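Local coordinates for uncharacterized protein (Bombyx mori, PDB 5AZ1), which probably reduces aldehyde or ketone substrates with NADPH, as an uncharacterized member of the aldo/keto reductase family, at residues D70-Y75 / T102-Q107. Sequence-based numbering, arbitrary orientation.
Sequences DTAHFY and TTKVWQ. With NDP (NADPH dihydro-nicotinamide-adenine-dinucleotide phosphate), chain J.
Lys104 reaches across to Asp70 and Tyr75, and the three polar ends meet beside the nicotinamide riboside of NADPH. The lysine sets out with CG anti to its own carbonyl carbon, runs extended past the methyl of Ala72, and bends only at its last torsion (chi4 108°), which brings NZ between Asp70 OD2 and Tyr75 OH. There NZ forms a salt bridge of 2.6 Å with Asp70 OD2, met on the syn side, and donates a hydrogen bond to Tyr75 OH at 3.0 Å. Asp70 OD2 is gripped twice, since the ribose hydroxyl O2D of the cofactor also donates to it, at 2.8 Å; the other oxygen, OD1, takes Gln197 and a water shared with Thr102. Ala72 CB covers one face of the Tyr75 ring, 3.6 Å above its centre. A methionine here in place of Lys104 would probably leave the Asp70 carboxylate without its salt-bridge partner and the Tyr75 hydroxyl without this donor.

At the far end Phe74 and Trp106 form an offset stack, planes at 4° and centroids 3.8 Å apart, with Phe74 CB also lying over the indole's six-membered ring. Gln107 NE2 takes the opposite indole face, and Trp344 meets both rings edge-to-face. Strands 68-70 and 100-105 of the TIM barrel pair in parallel up to Asp70 and Thr102, and Thr71 N donates to Thr102 O just where segment 70-75 leaves its strand.

Asp70, Tyr75 and Lys104 probably correspond to three members of the aldo/keto reductase Asp-Tyr-Lys-His tetrad, with His137 the likely fourth. Tyr75 OH lies 4.5 Å from C4N, the hydride-bearing carbon of NADPH, consistent with tyrosine as general acid.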
loop_
_atom_site.group_PDB
_atom_site.type_symbol
_atom_site.label_atom_id
_atom_site.label_comp_id
_atom_site.label_asym_id
_atom_site.label_seq_id
_atom_site.Cartn_x
_atom_site.Cartn_y
_atom_site.Cartn_z
ATOM N N ASP A 70 2.396 3.406 6.096
ATOM C CA ASP A 70 1.197 3.342 5.243
ATOM C C ASP A 70 0.100 2.972 6.152
ATOM O O ASP A 70 0.202 1.927 6.812
ATOM C CB ASP A 70 1.341 2.225 4.194
ATOM C CG ASP A 70 0.151 2.136 3.307
ATOM O OD1 ASP A 70 0.041 2.989 2.397
ATOM O OD2 ASP A 70 -0.678 1.227 3.522
ATOM N N THR A 71 -0.960 3.780 6.215
ATOM C CA THR A 71 -2.086 3.346 7.010
ATOM C C THR A 71 -3.380 3.756 6.368
ATOM O O THR A 71 -3.378 4.205 5.244
ATOM C CB THR A 71 -1.971 3.851 8.491
ATOM O OG1 THR A 71 -2.831 3.076 9.330
ATOM C CG2 THR A 71 -2.325 5.288 8.638
ATOM N N ALA A 72 -4.485 3.602 7.075
ATOM C CA ALA A 72 -5.810 3.875 6.503
ATOM C C ALA A 72 -6.850 3.963 7.599
ATOM O O ALA A 72 -6.667 3.358 8.617
ATOM C CB ALA A 72 -6.203 2.782 5.484
ATOM N N HIS A 73 -7.913 4.735 7.377
ATOM C CA HIS A 73 -9.092 4.684 8.214
ATOM C C HIS A 73 -9.524 3.244 8.517
ATOM O O HIS A 73 -9.638 2.835 9.684
ATOM C CB HIS A 73 -10.199 5.446 7.564
ATOM C CG HIS A 73 -11.440 5.462 8.359
ATOM N ND1 HIS A 73 -12.660 5.791 7.810
ATOM C CD2 HIS A 73 -11.675 5.161 9.664
ATOM C CE1 HIS A 73 -13.590 5.708 8.744
ATOM N NE2 HIS A 73 -13.025 5.269 9.862
ATOM N N PHE A 74 -9.630 2.446 7.458
ATOM C CA PHE A 74 -10.067 1.084 7.590
ATOM C C PHE A 74 -9.176 0.255 8.479
ATOM O O PHE A 74 -9.584 -0.782 8.907
ATOM C CB PHE A 74 -10.142 0.438 6.197
ATOM C CG PHE A 74 -10.677 -0.966 6.206
ATOM C CD1 PHE A 74 -12.026 -1.193 6.452
ATOM C CD2 PHE A 74 -9.834 -2.077 5.949
ATOM C CE1 PHE A 74 -12.547 -2.499 6.449
ATOM C CE2 PHE A 74 -10.358 -3.385 5.947
ATOM C CZ PHE A 74 -11.719 -3.591 6.204
ATOM N N TYR A 75 -7.939 0.651 8.745
ATOM C CA TYR A 75 -7.071 -0.245 9.505
ATOM C C TYR A 75 -7.225 -0.146 11.020
ATOM O O TYR A 75 -6.553 -0.879 11.740
ATOM C CB TYR A 75 -5.614 -0.083 9.096
ATOM C CG TYR A 75 -5.290 -0.288 7.598
ATOM C CD1 TYR A 75 -6.163 -0.925 6.717
ATOM C CD2 TYR A 75 -4.055 0.123 7.099
ATOM C CE1 TYR A 75 -5.839 -1.120 5.384
ATOM C CE2 TYR A 75 -3.730 -0.024 5.768
ATOM C CZ TYR A 75 -4.627 -0.614 4.892
ATOM O OH TYR A 75 -4.257 -0.740 3.575
ATOM N N THR A 102 0.951 8.067 5.030
ATOM C CA THR A 102 -0.172 7.895 4.120
ATOM C C THR A 102 -1.412 7.418 4.852
ATOM O O THR A 102 -1.309 6.505 5.659
ATOM C CB THR A 102 0.168 6.799 3.102
ATOM O OG1 THR A 102 1.277 7.201 2.305
ATOM C CG2 THR A 102 -1.040 6.518 2.197
ATOM N N THR A 103 -2.582 7.960 4.527
ATOM C CA THR A 103 -3.807 7.323 4.937
ATOM C C THR A 103 -4.781 7.268 3.728
ATOM O O THR A 103 -4.406 7.582 2.617
ATOM C CB THR A 103 -4.420 7.983 6.181
ATOM O OG1 THR A 103 -5.531 7.210 6.640
ATOM C CG2 THR A 103 -4.915 9.348 5.906
ATOM N N LYS A 104 -5.996 6.791 3.954
ATOM C CA LYS A 104 -6.872 6.398 2.887
ATOM C C LYS A 104 -8.324 6.525 3.284
ATOM O O LYS A 104 -8.665 6.367 4.465
ATOM C CB LYS A 104 -6.589 4.947 2.432
ATOM C CG LYS A 104 -5.128 4.606 2.211
ATOM C CD LYS A 104 -5.058 3.116 1.862
ATOM C CE LYS A 104 -3.678 2.632 1.568
ATOM N NZ LYS A 104 -3.022 1.768 2.540
ATOM N N VAL A 105 -9.146 6.857 2.293
ATOM C CA VAL A 105 -10.559 7.140 2.458
ATOM C C VAL A 105 -11.288 5.917 1.903
ATOM O O VAL A 105 -11.063 5.514 0.727
ATOM C CB VAL A 105 -10.931 8.354 1.618
ATOM C CG1 VAL A 105 -12.462 8.607 1.584
ATOM C CG2 VAL A 105 -10.190 9.564 2.119
ATOM N N TRP A 106 -12.212 5.377 2.686
ATOM C CA TRP A 106 -12.924 4.184 2.347
ATOM C C TRP A 106 -14.165 4.440 1.497
ATOM O O TRP A 106 -14.527 5.604 1.158
ATOM C CB TRP A 106 -13.217 3.447 3.670
ATOM C CG TRP A 106 -13.625 1.987 3.620
ATOM C CD1 TRP A 106 -14.856 1.491 3.948
ATOM C CD2 TRP A 106 -12.812 0.858 3.341
ATOM N NE1 TRP A 106 -14.868 0.136 3.865
ATOM C CE2 TRP A 106 -13.630 -0.294 3.501
ATOM C CE3 TRP A 106 -11.489 0.693 2.966
ATOM C CZ2 TRP A 106 -13.156 -1.583 3.296
ATOM C CZ3 TRP A 106 -10.997 -0.571 2.769
ATOM C CH2 TRP A 106 -11.825 -1.710 2.917
ATOM N N GLN A 107 -14.861 3.337 1.168
ATOM C CA GLN A 107 -15.907 3.315 0.104
ATOM C C GLN A 107 -17.166 4.014 0.438
ATOM O O GLN A 107 -17.905 4.419 -0.474
ATOM C CB GLN A 107 -16.231 1.856 -0.276
ATOM C CG GLN A 107 -15.141 1.188 -1.082
ATOM C CD GLN A 107 -13.875 0.837 -0.330
ATOM O OE1 GLN A 107 -12.916 1.620 -0.295
ATOM N NE2 GLN A 107 -13.814 -0.358 0.188
HETATM P PA NDP J . 2.698 -8.675 3.022
HETATM O O1A NDP J . 2.983 -9.220 1.620
HETATM O O2A NDP J . 3.420 -7.491 3.567
HETATM O O5B NDP J . 3.093 -9.920 4.012
HETATM C C5B NDP J . 2.712 -9.955 5.378
HETATM C C4B NDP J . 3.256 -11.222 6.030
HETATM O O4B NDP J . 4.647 -11.419 5.729
HETATM C C3B NDP J . 3.116 -11.183 7.567
HETATM O O3B NDP J . 2.331 -12.288 7.992
HETATM C C2B NDP J . 4.556 -11.189 8.089
HETATM O O2B NDP J . 4.757 -11.873 9.330
HETATM C C1B NDP J . 5.340 -11.787 6.934
HETATM N N9A NDP J . 6.679 -11.240 6.752
HETATM C C8A NDP J . 7.010 -9.935 6.621
HETATM N N7A NDP J . 8.331 -9.791 6.416
HETATM C C5A NDP J . 8.844 -11.035 6.371
HETATM C C6A NDP J . 10.188 -11.579 6.184
HETATM N N6A NDP J . 11.206 -10.688 5.983
HETATM N N1A NDP J . 10.315 -12.950 6.232
HETATM C C2A NDP J . 9.267 -13.789 6.440
HETATM N N3A NDP J . 8.003 -13.353 6.608
HETATM C C4A NDP J . 7.755 -12.005 6.583
HETATM O O3 NDP J . 1.107 -8.617 3.202
HETATM P PN NDP J . 0.204 -7.325 3.467
HETATM O O1N NDP J . -0.927 -7.439 2.491
HETATM O O2N NDP J . -0.086 -7.185 4.956
HETATM O O5D NDP J . 1.258 -6.121 3.131
HETATM C C5D NDP J . 0.822 -4.913 2.655
HETATM C C4D NDP J . 0.517 -3.721 3.541
HETATM O O4D NDP J . 0.010 -2.876 2.476
HETATM C C3D NDP J . -0.595 -3.642 4.590
HETATM O O3D NDP J . -0.068 -3.616 5.896
HETATM C C2D NDP J . -1.235 -2.294 4.271
HETATM O O2D NDP J . -0.396 -1.238 4.794
HETATM C C1D NDP J . -1.266 -2.315 2.734
HETATM N N1N NDP J . -2.426 -3.008 1.999
HETATM C C2N NDP J . -3.194 -2.215 1.193
HETATM C C3N NDP J . -4.315 -2.664 0.470
HETATM C C7N NDP J . -5.094 -1.703 -0.407
HETATM O O7N NDP J . -6.209 -2.090 -0.776
HETATM N N7N NDP J . -4.598 -0.466 -0.755
HETATM C C4N NDP J . -4.773 -4.115 0.602
HETATM C C5N NDP J . -3.871 -4.905 1.463
HETATM C C6N NDP J . -2.769 -4.335 2.097
HETATM P P2B NDP J . 4.777 -11.133 10.778
HETATM O O1X NDP J . 3.818 -9.926 10.750
HETATM O O2X NDP J . 4.135 -12.196 11.632
HETATM O O3X NDP J . 6.235 -10.776 10.880
HETATM O O HOH W 1 1.837 4.711 1.332
HETATM O O HOH W 2 -12.766 6.451 5.088
HETATM O O HOH W 3 -9.665 3.308 4.533
#